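Local coordinates for CdnC (Chryseobacterium gregarium DSM 19109, PDB 7MGV), which is an ATP-grasp ligase that installs omega-ester macrocycles, single and bicyclic, in a multicore ribosomal precursor peptide (a graspetide), at residues Ile230-Val241 and Tyr297-Asp308; Leu287-Asp296 and Ala345-Leu353. All coordinates share one frame; numbering follows the deposited sequence.

Contact 1 of 2, residues Ile230-Val241 and Tyr297-Asp308; sequences IEKKKELRITVV and YGAIDMIVSPED. With ADP (adenosine-5'-diphosphate), chain F.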
loop_
_atom_site.group_PDB
_atom_site.type_symbol
_atom_site.label_atom_id
_atom_site.label_comp_id
_atom_site.label_asym_id
_atom_site.label_seq_id
_atom_site.Cartn_x
_atom_site.Cartn_y
_atom_site.Cartn_z
ATOM N N ILE A 230 -19.943 6.991 -21.837
ATOM C CA ILE A 230 -20.941 7.980 -21.452
ATOM C C ILE A 230 -20.766 9.198 -22.350
ATOM O O ILE A 230 -19.689 9.804 -22.381
ATOM C CB ILE A 230 -20.805 8.363 -19.971
ATOM C CG1 ILE A 230 -20.628 7.114 -19.106
ATOM C CG2 ILE A 230 -22.015 9.161 -19.513
ATOM C CD1 ILE A 230 -21.764 6.117 -19.224
ATOM N N GLU A 231 -21.814 9.547 -23.092
ATOM C CA GLU A 231 -21.786 10.764 -23.891
ATOM C C GLU A 231 -21.700 11.975 -22.971
ATOM O O GLU A 231 -22.437 12.072 -21.986
ATOM C CB GLU A 231 -23.028 10.851 -24.778
ATOM C CG GLU A 231 -22.750 11.347 -26.190
ATOM C CD GLU A 231 -21.703 10.515 -26.907
ATOM O OE1 GLU A 231 -22.044 9.415 -27.391
ATOM O OE2 GLU A 231 -20.538 10.960 -26.987
ATOM N N LYS A 232 -20.793 12.894 -23.286
ATOM C CA LYS A 232 -20.492 14.018 -22.406
ATOM C C LYS A 232 -21.402 15.194 -22.738
ATOM O O LYS A 232 -21.271 15.809 -23.800
ATOM C CB LYS A 232 -19.027 14.428 -22.530
ATOM C CG LYS A 232 -18.040 13.428 -21.964
ATOM C CD LYS A 232 -16.717 14.102 -21.638
ATOM C CE LYS A 232 -15.545 13.175 -21.910
ATOM N NZ LYS A 232 -14.389 13.900 -22.508
ATOM N N LYS A 233 -22.326 15.504 -21.829
ATOM C CA LYS A 233 -22.955 16.818 -21.836
ATOM C C LYS A 233 -22.194 17.785 -20.940
ATOM O O LYS A 233 -22.003 18.951 -21.303
ATOM C CB LYS A 233 -24.417 16.726 -21.389
ATOM C CG LYS A 233 -25.075 18.085 -21.187
ATOM C CD LYS A 233 -26.445 17.972 -20.541
ATOM C CE LYS A 233 -27.063 19.348 -20.341
ATOM N NZ LYS A 233 -28.466 19.272 -19.849
ATOM N N LYS A 234 -21.747 17.311 -19.778
ATOM C CA LYS A 234 -20.853 18.073 -18.918
ATOM C C LYS A 234 -19.757 17.157 -18.395
ATOM O O LYS A 234 -19.951 15.948 -18.252
ATOM C CB LYS A 234 -21.586 18.709 -17.727
ATOM C CG LYS A 234 -22.604 19.777 -18.083
ATOM C CD LYS A 234 -22.911 20.641 -16.865
ATOM C CE LYS A 234 -24.178 21.456 -17.053
ATOM N NZ LYS A 234 -25.397 20.629 -16.840
ATOM N N GLU A 235 -18.605 17.749 -18.095
ATOM C CA GLU A 235 -17.539 17.066 -17.378
ATOM C C GLU A 235 -17.292 17.797 -16.067
ATOM O O GLU A 235 -17.244 19.030 -16.042
ATOM C CB GLU A 235 -16.252 17.003 -18.207
ATOM C CG GLU A 235 -15.171 16.125 -17.598
ATOM C CD GLU A 235 -14.083 15.766 -18.590
ATOM O OE1 GLU A 235 -14.064 16.358 -19.690
ATOM O OE2 GLU A 235 -13.248 14.893 -18.271
ATOM N N LEU A 236 -17.137 17.042 -14.977
ATOM C CA LEU A 236 -17.085 17.614 -13.638
ATOM C C LEU A 236 -15.828 17.168 -12.908
ATOM O O LEU A 236 -15.495 15.977 -12.905
ATOM C CB LEU A 236 -18.311 17.208 -12.813
ATOM C CG LEU A 236 -19.702 17.608 -13.303
ATOM C CD1 LEU A 236 -20.765 16.984 -12.415
ATOM C CD2 LEU A 236 -19.846 19.114 -13.322
ATOM N N ARG A 237 -15.155 18.127 -12.274
ATOM C CA ARG A 237 -14.099 17.869 -11.304
ATOM C C ARG A 237 -14.545 18.427 -9.961
ATOM O O ARG A 237 -14.871 19.614 -9.858
ATOM C CB ARG A 237 -12.774 18.515 -11.719
ATOM C CG ARG A 237 -12.287 18.139 -13.104
ATOM C CD ARG A 237 -11.350 16.947 -13.063
ATOM N NE ARG A 237 -11.464 16.124 -14.263
ATOM C CZ ARG A 237 -10.499 15.975 -15.165
ATOM N NH1 ARG A 237 -9.336 16.594 -15.005
ATOM N NH2 ARG A 237 -10.694 15.205 -16.227
ATOM N N ILE A 238 -14.552 17.584 -8.934
ATOM C CA ILE A 238 -15.011 17.980 -7.608
ATOM C C ILE A 238 -13.858 17.790 -6.634
ATOM O O ILE A 238 -13.427 16.657 -6.382
ATOM C CB ILE A 238 -16.246 17.186 -7.165
ATOM C CG1 ILE A 238 -17.362 17.321 -8.202
ATOM C CG2 ILE A 238 -16.721 17.666 -5.808
ATOM C CD1 ILE A 238 -18.457 16.288 -8.064
ATOM N N THR A 239 -13.354 18.893 -6.092
ATOM C CA THR A 239 -12.333 18.866 -5.053
ATOM C C THR A 239 -13.018 18.984 -3.698
ATOM O O THR A 239 -13.769 19.935 -3.456
ATOM C CB THR A 239 -11.317 19.992 -5.244
ATOM O OG1 THR A 239 -10.942 20.073 -6.625
ATOM C CG2 THR A 239 -10.076 19.738 -4.403
ATOM N N VAL A 240 -12.765 18.021 -2.821
ATOM C CA VAL A 240 -13.353 17.986 -1.490
ATOM C C VAL A 240 -12.229 18.114 -0.477
ATOM O O VAL A 240 -11.300 17.294 -0.467
ATOM C CB VAL A 240 -14.157 16.699 -1.251
ATOM C CG1 VAL A 240 -15.036 16.848 -0.020
ATOM C CG2 VAL A 240 -14.986 16.371 -2.474
ATOM N N VAL A 241 -12.313 19.144 0.362
ATOM C CA VAL A 241 -11.390 19.365 1.471
ATOM C C VAL A 241 -12.235 19.336 2.738
ATOM O O VAL A 241 -12.930 20.310 3.055
ATOM C CB VAL A 241 -10.624 20.685 1.342
ATOM C CG1 VAL A 241 -9.591 20.808 2.454
ATOM C CG2 VAL A 241 -9.965 20.791 -0.027
ATOM N N TYR A 297 -9.480 14.567 1.953
ATOM C CA TYR A 297 -9.214 15.172 0.656
ATOM C C TYR A 297 -9.622 14.209 -0.444
ATOM O O TYR A 297 -9.416 12.998 -0.329
ATOM C CB TYR A 297 -7.739 15.552 0.476
ATOM C CG TYR A 297 -7.465 16.157 -0.882
ATOM C CD1 TYR A 297 -7.819 17.470 -1.161
ATOM C CD2 TYR A 297 -6.879 15.407 -1.894
ATOM C CE1 TYR A 297 -7.583 18.025 -2.403
ATOM C CE2 TYR A 297 -6.641 15.953 -3.139
ATOM C CZ TYR A 297 -6.993 17.263 -3.389
ATOM O OH TYR A 297 -6.754 17.810 -4.628
ATOM N N GLY A 298 -10.197 14.755 -1.510
ATOM C CA GLY A 298 -10.594 13.937 -2.639
ATOM C C GLY A 298 -10.726 14.753 -3.901
ATOM O O GLY A 298 -11.105 15.926 -3.864
ATOM N N ALA A 299 -10.402 14.125 -5.031
ATOM C CA ALA A 299 -10.604 14.708 -6.354
ATOM C C ALA A 299 -11.434 13.728 -7.172
ATOM O O ALA A 299 -10.914 12.710 -7.643
ATOM C CB ALA A 299 -9.273 15.015 -7.038
ATOM N N ILE A 300 -12.718 14.034 -7.340
ATOM C CA ILE A 300 -13.671 13.144 -7.991
ATOM C C ILE A 300 -13.906 13.616 -9.418
ATOM O O ILE A 300 -14.031 14.821 -9.676
ATOM C CB ILE A 300 -14.996 13.086 -7.203
ATOM C CG1 ILE A 300 -14.776 12.458 -5.825
ATOM C CG2 ILE A 300 -16.057 12.309 -7.973
ATOM C CD1 ILE A 300 -14.597 13.464 -4.711
ATOM N N ASP A 301 -13.963 12.665 -10.348
ATOM C CA ASP A 301 -14.298 12.931 -11.740
ATOM C C ASP A 301 -15.704 12.422 -12.027
ATOM O O ASP A 301 -16.064 11.308 -11.626
ATOM C CB ASP A 301 -13.291 12.269 -12.683
ATOM C CG ASP A 301 -11.899 12.855 -12.554
ATOM O OD1 ASP A 301 -10.923 12.174 -12.933
ATOM O OD2 ASP A 301 -11.783 13.998 -12.067
ATOM N N MET A 302 -16.498 13.236 -12.718
ATOM C CA MET A 302 -17.858 12.848 -13.062
ATOM C C MET A 302 -18.169 13.264 -14.492
ATOM O O MET A 302 -17.562 14.183 -15.046
ATOM C CB MET A 302 -18.888 13.460 -12.098
ATOM C CG MET A 302 -18.744 13.006 -10.653
ATOM S SD MET A 302 -20.214 13.340 -9.662
ATOM C CE MET A 302 -21.260 11.961 -10.123
ATOM N N ILE A 303 -19.138 12.571 -15.082
ATOM C CA ILE A 303 -19.644 12.894 -16.411
ATOM C C ILE A 303 -21.158 13.024 -16.329
ATOM O O ILE A 303 -21.829 12.144 -15.782
ATOM C CB ILE A 303 -19.249 11.831 -17.456
ATOM C CG1 ILE A 303 -17.728 11.730 -17.574
ATOM C CG2 ILE A 303 -19.865 12.159 -18.809
ATOM C CD1 ILE A 303 -17.261 10.627 -18.503
ATOM N N VAL A 304 -21.692 14.119 -16.860
ATOM C CA VAL A 304 -23.133 14.318 -16.953
ATOM C C VAL A 304 -23.547 14.042 -18.389
ATOM O O VAL A 304 -23.111 14.737 -19.316
ATOM C CB VAL A 304 -23.538 15.733 -16.517
ATOM C CG1 VAL A 304 -25.056 15.866 -16.508
ATOM C CG2 VAL A 304 -22.968 16.044 -15.144
ATOM N N SER A 305 -24.384 13.020 -18.566
ATOM C CA SER A 305 -24.817 12.566 -19.877
ATOM C C SER A 305 -25.845 13.534 -20.461
ATOM O O SER A 305 -26.302 14.453 -19.777
ATOM C CB SER A 305 -25.393 11.154 -19.766
ATOM O OG SER A 305 -26.741 11.192 -19.334
ATOM N N PRO A 306 -26.215 13.367 -21.738
ATOM C CA PRO A 306 -27.293 14.203 -22.290
ATOM C C PRO A 306 -28.607 14.077 -21.538
ATOM O O PRO A 306 -29.384 15.040 -21.502
ATOM C CB PRO A 306 -27.419 13.700 -23.735
ATOM C CG PRO A 306 -26.069 13.183 -24.062
ATOM C CD PRO A 306 -25.545 12.579 -22.790
ATOM N N GLU A 307 -28.879 12.923 -20.932
ATOM C CA GLU A 307 -30.075 12.741 -20.119
ATOM C C GLU A 307 -29.923 13.309 -18.713
ATOM O O GLU A 307 -30.762 13.022 -17.852
ATOM C CB GLU A 307 -30.443 11.256 -20.048
ATOM C CG GLU A 307 -30.764 10.628 -21.396
ATOM C CD GLU A 307 -29.532 10.106 -22.112
ATOM O OE1 GLU A 307 -28.406 10.421 -21.674
ATOM O OE2 GLU A 307 -29.690 9.380 -23.117
ATOM N N ASP A 308 -28.868 14.090 -18.472
ATOM C CA ASP A 308 -28.673 14.829 -17.223
ATOM C C ASP A 308 -28.564 13.909 -16.010
ATOM O O ASP A 308 -28.957 14.280 -14.902
ATOM C CB ASP A 308 -29.782 15.863 -17.010
ATOM C CG ASP A 308 -29.508 17.169 -17.735
ATOM O OD1 ASP A 308 -28.471 17.806 -17.450
ATOM O OD2 ASP A 308 -30.329 17.559 -18.591
HETATM P PB ADP F . -6.327 12.882 -19.250
HETATM O O1B ADP F . -7.130 12.335 -18.093
HETATM O O2B ADP F . -4.835 12.879 -19.021
HETATM O O3B ADP F . -6.883 14.156 -19.843
HETATM P PA ADP F . -7.002 10.296 -20.020
HETATM O O1A ADP F . -6.291 9.856 -18.761
HETATM O O2A ADP F . -6.984 9.437 -21.261
HETATM O O3A ADP F . -6.556 11.792 -20.410
HETATM O "O5'" ADP F . -8.530 10.596 -19.634
HETATM C "C5'" ADP F . -9.540 9.613 -19.795
HETATM C "C4'" ADP F . -10.738 10.309 -20.424
HETATM O "O4'" ADP F . -11.717 9.343 -20.799
HETATM C "C3'" ADP F . -11.390 11.293 -19.466
HETATM O "O3'" ADP F . -11.295 12.618 -19.997
HETATM C "C2'" ADP F . -12.844 10.881 -19.386
HETATM O "O2'" ADP F . -13.690 12.000 -19.656
HETATM C "C1'" ADP F . -13.017 9.811 -20.450
HETATM N N9 ADP F . -13.811 8.685 -19.913
HETATM C C8 ADP F . -13.472 7.902 -18.871
HETATM N N7 ADP F . -14.425 6.965 -18.637
HETATM C C5 ADP F . -15.400 7.150 -19.548
HETATM C C6 ADP F . -16.695 6.510 -19.869
HETATM N N6 ADP F . -17.152 5.457 -19.148
HETATM N N1 ADP F . -17.404 7.016 -20.903
HETATM C C2 ADP F . -16.963 8.062 -21.628
HETATM N N3 ADP F . -15.798 8.690 -21.395
HETATM C C4 ADP F . -14.991 8.287 -20.385
#

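Contact 2 of 2, residues Leu287-Asp296 and Ala345-Leu353; sequences LELLDVYHVD and APRRDNRVL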
loop_
_atom_site.group_PDB
_atom_site.type_symbol
_atom_site.label_atom_id
_atom_site.label_comp_id
_atom_site.label_asym_id
_atom_site.label_seq_id
_atom_site.Cartn_x
_atom_site.Cartn_y
_atom_site.Cartn_z
ATOM N N LEU A 287 -19.820 13.661 -0.177
ATOM C CA LEU A 287 -19.407 13.703 1.221
ATOM C C LEU A 287 -19.499 12.322 1.857
ATOM O O LEU A 287 -18.647 11.946 2.670
ATOM C CB LEU A 287 -20.257 14.715 1.990
ATOM C CG LEU A 287 -19.998 16.184 1.649
ATOM C CD1 LEU A 287 -21.081 17.074 2.236
ATOM C CD2 LEU A 287 -18.624 16.616 2.137
ATOM N N GLU A 288 -20.513 11.539 1.481
ATOM C CA GLU A 288 -20.628 10.182 2.004
ATOM C C GLU A 288 -19.507 9.283 1.500
ATOM O O GLU A 288 -19.057 8.393 2.227
ATOM C CB GLU A 288 -21.986 9.589 1.636
ATOM C CG GLU A 288 -22.260 8.242 2.275
ATOM C CD GLU A 288 -23.706 7.818 2.137
ATOM O OE1 GLU A 288 -24.012 6.641 2.418
ATOM O OE2 GLU A 288 -24.538 8.665 1.745
ATOM N N LEU A 289 -19.054 9.483 0.260
ATOM C CA LEU A 289 -17.914 8.724 -0.247
ATOM C C LEU A 289 -16.666 9.017 0.573
ATOM O O LEU A 289 -15.948 8.098 1.000
ATOM C CB LEU A 289 -17.687 9.051 -1.722
ATOM C CG LEU A 289 -16.468 8.440 -2.415
ATOM C CD1 LEU A 289 -16.616 6.932 -2.545
ATOM C CD2 LEU A 289 -16.257 9.080 -3.778
ATOM N N LEU A 290 -16.402 10.303 0.819
ATOM C CA LEU A 290 -15.262 10.649 1.666
ATOM C C LEU A 290 -15.440 10.124 3.088
ATOM O O LEU A 290 -14.452 9.796 3.755
ATOM C CB LEU A 290 -15.038 12.160 1.674
ATOM C CG LEU A 290 -14.180 12.656 0.508
ATOM C CD1 LEU A 290 -15.056 13.164 -0.631
ATOM C CD2 LEU A 290 -13.198 13.722 0.962
ATOM N N ASP A 291 -16.684 10.035 3.565
ATOM C CA ASP A 291 -16.936 9.466 4.886
ATOM C C ASP A 291 -16.619 7.977 4.915
ATOM O O ASP A 291 -16.022 7.481 5.878
ATOM C CB ASP A 291 -18.391 9.703 5.291
ATOM C CG ASP A 291 -18.663 11.141 5.688
ATOM O OD1 ASP A 291 -17.691 11.904 5.874
ATOM O OD2 ASP A 291 -19.851 11.508 5.810
ATOM N N VAL A 292 -17.027 7.249 3.874
ATOM C CA VAL A 292 -16.757 5.816 3.805
ATOM C C VAL A 292 -15.258 5.563 3.769
ATOM O O VAL A 292 -14.749 4.660 4.446
ATOM C CB VAL A 292 -17.466 5.193 2.588
ATOM C CG1 VAL A 292 -16.954 3.782 2.338
ATOM C CG2 VAL A 292 -18.974 5.186 2.793
ATOM N N TYR A 293 -14.523 6.358 2.987
ATOM C CA TYR A 293 -13.075 6.190 2.952
ATOM C C TYR A 293 -12.385 6.739 4.197
ATOM O O TYR A 293 -11.251 6.340 4.483
ATOM C CB TYR A 293 -12.494 6.858 1.705
ATOM C CG TYR A 293 -12.515 5.968 0.487
ATOM C CD1 TYR A 293 -11.686 4.856 0.401
ATOM C CD2 TYR A 293 -13.368 6.232 -0.577
ATOM C CE1 TYR A 293 -11.701 4.038 -0.711
ATOM C CE2 TYR A 293 -13.391 5.420 -1.693
ATOM C CZ TYR A 293 -12.556 4.324 -1.754
ATOM O OH TYR A 293 -12.574 3.511 -2.862
ATOM N N HIS A 294 -13.048 7.627 4.941
ATOM C CA HIS A 294 -12.463 8.301 6.103
ATOM C C HIS A 294 -11.187 9.053 5.720
ATOM O O HIS A 294 -10.146 8.935 6.369
ATOM C CB HIS A 294 -12.202 7.320 7.250
ATOM C CG HIS A 294 -12.164 7.973 8.598
ATOM N ND1 HIS A 294 -13.265 8.585 9.159
ATOM C CD2 HIS A 294 -11.158 8.116 9.493
ATOM C CE1 HIS A 294 -12.939 9.074 10.343
ATOM N NE2 HIS A 294 -11.667 8.803 10.569
ATOM N N VAL A 295 -11.280 9.829 4.643
ATOM C CA VAL A 295 -10.224 10.739 4.227
ATOM C C VAL A 295 -10.824 12.134 4.130
ATOM O O VAL A 295 -12.033 12.308 3.966
ATOM C CB VAL A 295 -9.582 10.328 2.886
ATOM C CG1 VAL A 295 -9.046 8.920 2.975
ATOM C CG2 VAL A 295 -10.589 10.451 1.753
ATOM N N ASP A 296 -9.957 13.139 4.236
ATOM C CA ASP A 296 -10.395 14.528 4.227
ATOM C C ASP A 296 -10.004 15.268 2.956
ATOM O O ASP A 296 -10.179 16.488 2.884
ATOM C CB ASP A 296 -9.850 15.260 5.452
ATOM C CG ASP A 296 -10.776 15.156 6.647
ATOM O OD1 ASP A 296 -11.992 14.963 6.439
ATOM O OD2 ASP A 296 -10.289 15.266 7.793
ATOM N N ALA A 345 -11.306 23.591 10.959
ATOM C CA ALA A 345 -12.378 23.120 10.093
ATOM C C ALA A 345 -12.750 21.723 10.525
ATOM O O ALA A 345 -11.900 20.997 11.070
ATOM C CB ALA A 345 -11.949 23.135 8.618
ATOM N N PRO A 346 -13.997 21.291 10.334
ATOM C CA PRO A 346 -14.394 19.943 10.734
ATOM C C PRO A 346 -13.565 18.884 10.015
ATOM O O PRO A 346 -13.337 18.963 8.806
ATOM C CB PRO A 346 -15.871 19.865 10.341
ATOM C CG PRO A 346 -16.320 21.286 10.264
ATOM C CD PRO A 346 -15.134 22.064 9.787
ATOM N N ARG A 347 -13.115 17.890 10.774
ATOM C CA ARG A 347 -12.256 16.840 10.256
ATOM C C ARG A 347 -12.904 15.476 10.440
ATOM O O ARG A 347 -13.754 15.276 11.313
ATOM C CB ARG A 347 -10.894 16.824 10.958
ATOM C CG ARG A 347 -10.227 18.168 11.103
ATOM C CD ARG A 347 -8.974 18.028 11.943
ATOM N NE ARG A 347 -7.918 18.918 11.481
ATOM C CZ ARG A 347 -6.714 18.999 12.034
ATOM N NH1 ARG A 347 -6.405 18.244 13.078
ATOM N NH2 ARG A 347 -5.823 19.843 11.538
ATOM N N ARG A 348 -12.481 14.536 9.598
ATOM C CA ARG A 348 -12.676 13.112 9.859
ATOM C C ARG A 348 -11.438 12.657 10.619
ATOM O O ARG A 348 -10.414 12.309 10.033
ATOM C CB ARG A 348 -12.883 12.337 8.564
ATOM C CG ARG A 348 -14.169 12.695 7.838
ATOM C CD ARG A 348 -14.140 12.231 6.394
ATOM N NE ARG A 348 -15.324 12.665 5.658
ATOM C CZ ARG A 348 -15.394 13.788 4.951
ATOM N NH1 ARG A 348 -14.346 14.596 4.880
ATOM N NH2 ARG A 348 -16.515 14.104 4.313
ATOM N N ASP A 349 -11.536 12.687 11.948
ATOM C CA ASP A 349 -10.379 12.458 12.805
ATOM C C ASP A 349 -9.790 11.075 12.563
ATOM O O ASP A 349 -10.480 10.062 12.712
ATOM C CB ASP A 349 -10.781 12.620 14.271
ATOM C CG ASP A 349 -9.587 12.741 15.194
ATOM O OD1 ASP A 349 -8.718 13.598 14.932
ATOM O OD2 ASP A 349 -9.519 11.982 16.183
ATOM N N ASN A 350 -8.511 11.038 12.188
ATOM C CA ASN A 350 -7.814 9.789 11.901
ATOM C C ASN A 350 -6.559 9.625 12.751
ATOM O O ASN A 350 -5.631 8.917 12.349
ATOM C CB ASN A 350 -7.468 9.694 10.412
ATOM C CG ASN A 350 -6.576 10.832 9.937
ATOM O OD1 ASN A 350 -6.083 11.632 10.734
ATOM N ND2 ASN A 350 -6.366 10.908 8.628
ATOM N N ARG A 351 -6.507 10.274 13.911
ATOM C CA ARG A 351 -5.359 10.119 14.793
ATOM C C ARG A 351 -5.256 8.678 15.271
ATOM O O ARG A 351 -6.262 8.034 15.581
ATOM C CB ARG A 351 -5.471 11.064 15.989
ATOM C CG ARG A 351 -5.345 12.537 15.633
ATOM C CD ARG A 351 -5.669 13.416 16.827
ATOM N NE ARG A 351 -7.015 13.168 17.334
ATOM C CZ ARG A 351 -7.517 13.726 18.430
ATOM N NH1 ARG A 351 -6.784 14.572 19.142
ATOM N NH2 ARG A 351 -8.753 13.440 18.817
ATOM N N VAL A 352 -4.028 8.168 15.322
ATOM C CA VAL A 352 -3.781 6.813 15.803
ATOM C C VAL A 352 -3.757 6.878 17.327
ATOM O O VAL A 352 -2.748 7.254 17.928
ATOM C CB VAL A 352 -2.483 6.230 15.241
ATOM C CG1 VAL A 352 -2.266 4.818 15.768
ATOM C CG2 VAL A 352 -2.513 6.240 13.721
ATOM N N LEU A 353 -4.881 6.533 17.949
ATOM C CA LEU A 353 -4.981 6.422 19.402
ATOM C C LEU A 353 -4.731 7.757 20.093
ATOM O O LEU A 353 -5.631 8.590 20.192
ATOM C CB LEU A 353 -4.000 5.369 19.912
ATOM C CG LEU A 353 -4.325 4.683 21.231
ATOM C CD1 LEU A 353 -5.806 4.413 21.312
ATOM C CD2 LEU A 353 -3.558 3.386 21.326
HETATM O O HOH W 1 -9.160 11.146 7.593
HETATM O O HOH W 2 -14.348 16.622 7.267
#

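Contact 1 of 2, residues Ile230-Val241 and Tyr297-Asp308
Leu236 and Met302 meet through their CB atoms, 3.9 Å apart, on the closely packed apolar face of antiparallel strands 234-241 and 297-304. The CD1 branch of Leu236 reaches diagonally to Val304, 3.6 Å from its CG2, while CD1 of Ile238 lies 3.8 Å from SD of Met302. Farther along, CG2 of Val240 comes to 3.7 Å from CD1 of Ile300. Ile286 and Leu290 of helix 280-293 cover the Val240 end of this face. A regular ladder of paired N-H and C=O groups joins Leu236 to Met302, Ile238 to Ile300 and Val240 to Gly298; it starts at a classic beta bulge, where the N-H groups of Lys233 and Lys234 both bond to Val304 O.

Strand 234-241 is central in a five-stranded antiparallel sheet of the ATP-grasp core, with 297-304 its neighbour; the other face turns to the nucleotide. Ile303 keeps CG1 anti to its carbonyl carbon (chi1 -61°), and its CD1 rests 3.8 Å from C4 of the adenine; the backbone N of Ile230 donates a nearly straight bond (166°) to adenine N1, at 2.7 Å. Glu235, extended from the same face, accepts from ribose O2' through OE2 and forms a salt bridge with Arg237 NH2 whose hydrogen bond is weak. Asp301 sets OD2 3.1 Å from Arg237 NE, well out of the guanidinium plane, so charge attraction holds this pair.

Packing is looser at the turn end, toward solvent. Glu231 lays its CB against the exposed ring of Pro306, and the fully extended Lys233 brings NZ to 2.8 Å from OD1 of Asp308, a salt bridge whose hydrogen bonds are weak.

Contact 2 of 2, residues Leu287-Asp296 and Ala345-Leu353
Arg348 buries far more surface here than any other residue, reaching from the C-terminal loop to the end of helix 280-293, with His294 and Asp296 contributing most from the other segment. The Arg348 chain runs extended from CG to NE, which carries the guanidinium alongside the last turn of the helix. There CB of Leu290 sits over the centre of one face, 3.6 Å above the plane, and carboxylates approach at the edge. Asp291 OD1 faces NE and NH2, in a salt bridge whose NE distance is doubtful, being implausibly short. Elsewhere on the edge, NH1 donates to Asp296 OD1 at 2.8 Å, and Gly242 O is a further acceptor for NH1.

Asp296 also holds the backbone: its OD2 takes the N-H of Arg348 on the syn lone pair at 2.9 Å, and Tyr134 OH bonds to the same oxygen. The guanidinium and the amide of one residue are thus both fixed by one buried carboxylate, whose negative charge probably helps offset the arginine.

His294, an exposed residue, makes the third part of the contact. With CG anti to the backbone N (chi1 -156°), the ring turns one face to CB of Arg348, a CH-pi contact 4.0 Å from the centroid, and NE2 donates to Asp349 O at 2.8 Å, from above that carbonyl's plane. Water 1 links the carbonyl oxygens of His294 and Arg348.

Asp291, Arg348 and Asp296 form a salt-bridge network beside a Schellman motif, in which His294, at positive phi, is the C-prime residue that ends the helix.

Helix 280-293 and strand 297-304 follow each other in the chain, so Leu287-Asp296 of contact 2 leads directly into Tyr297-Asp308 of contact 1. The two centres lie about 22 Å apart, yet the contacts touch through Leu290: its CD1 packs 3.7 Å from CG2 of Val240 and 4.1 Å from CD1 of Ile300, while CD2 comes within 3.9 Å of C of Tyr297. Leu290 thereby takes part in both contacts. ADP belongs to contact 1, at the far end of the strands from this junction; contact 2 supplies none of its pocket residues and joins the end of helix 280-293 to the C-terminal loop.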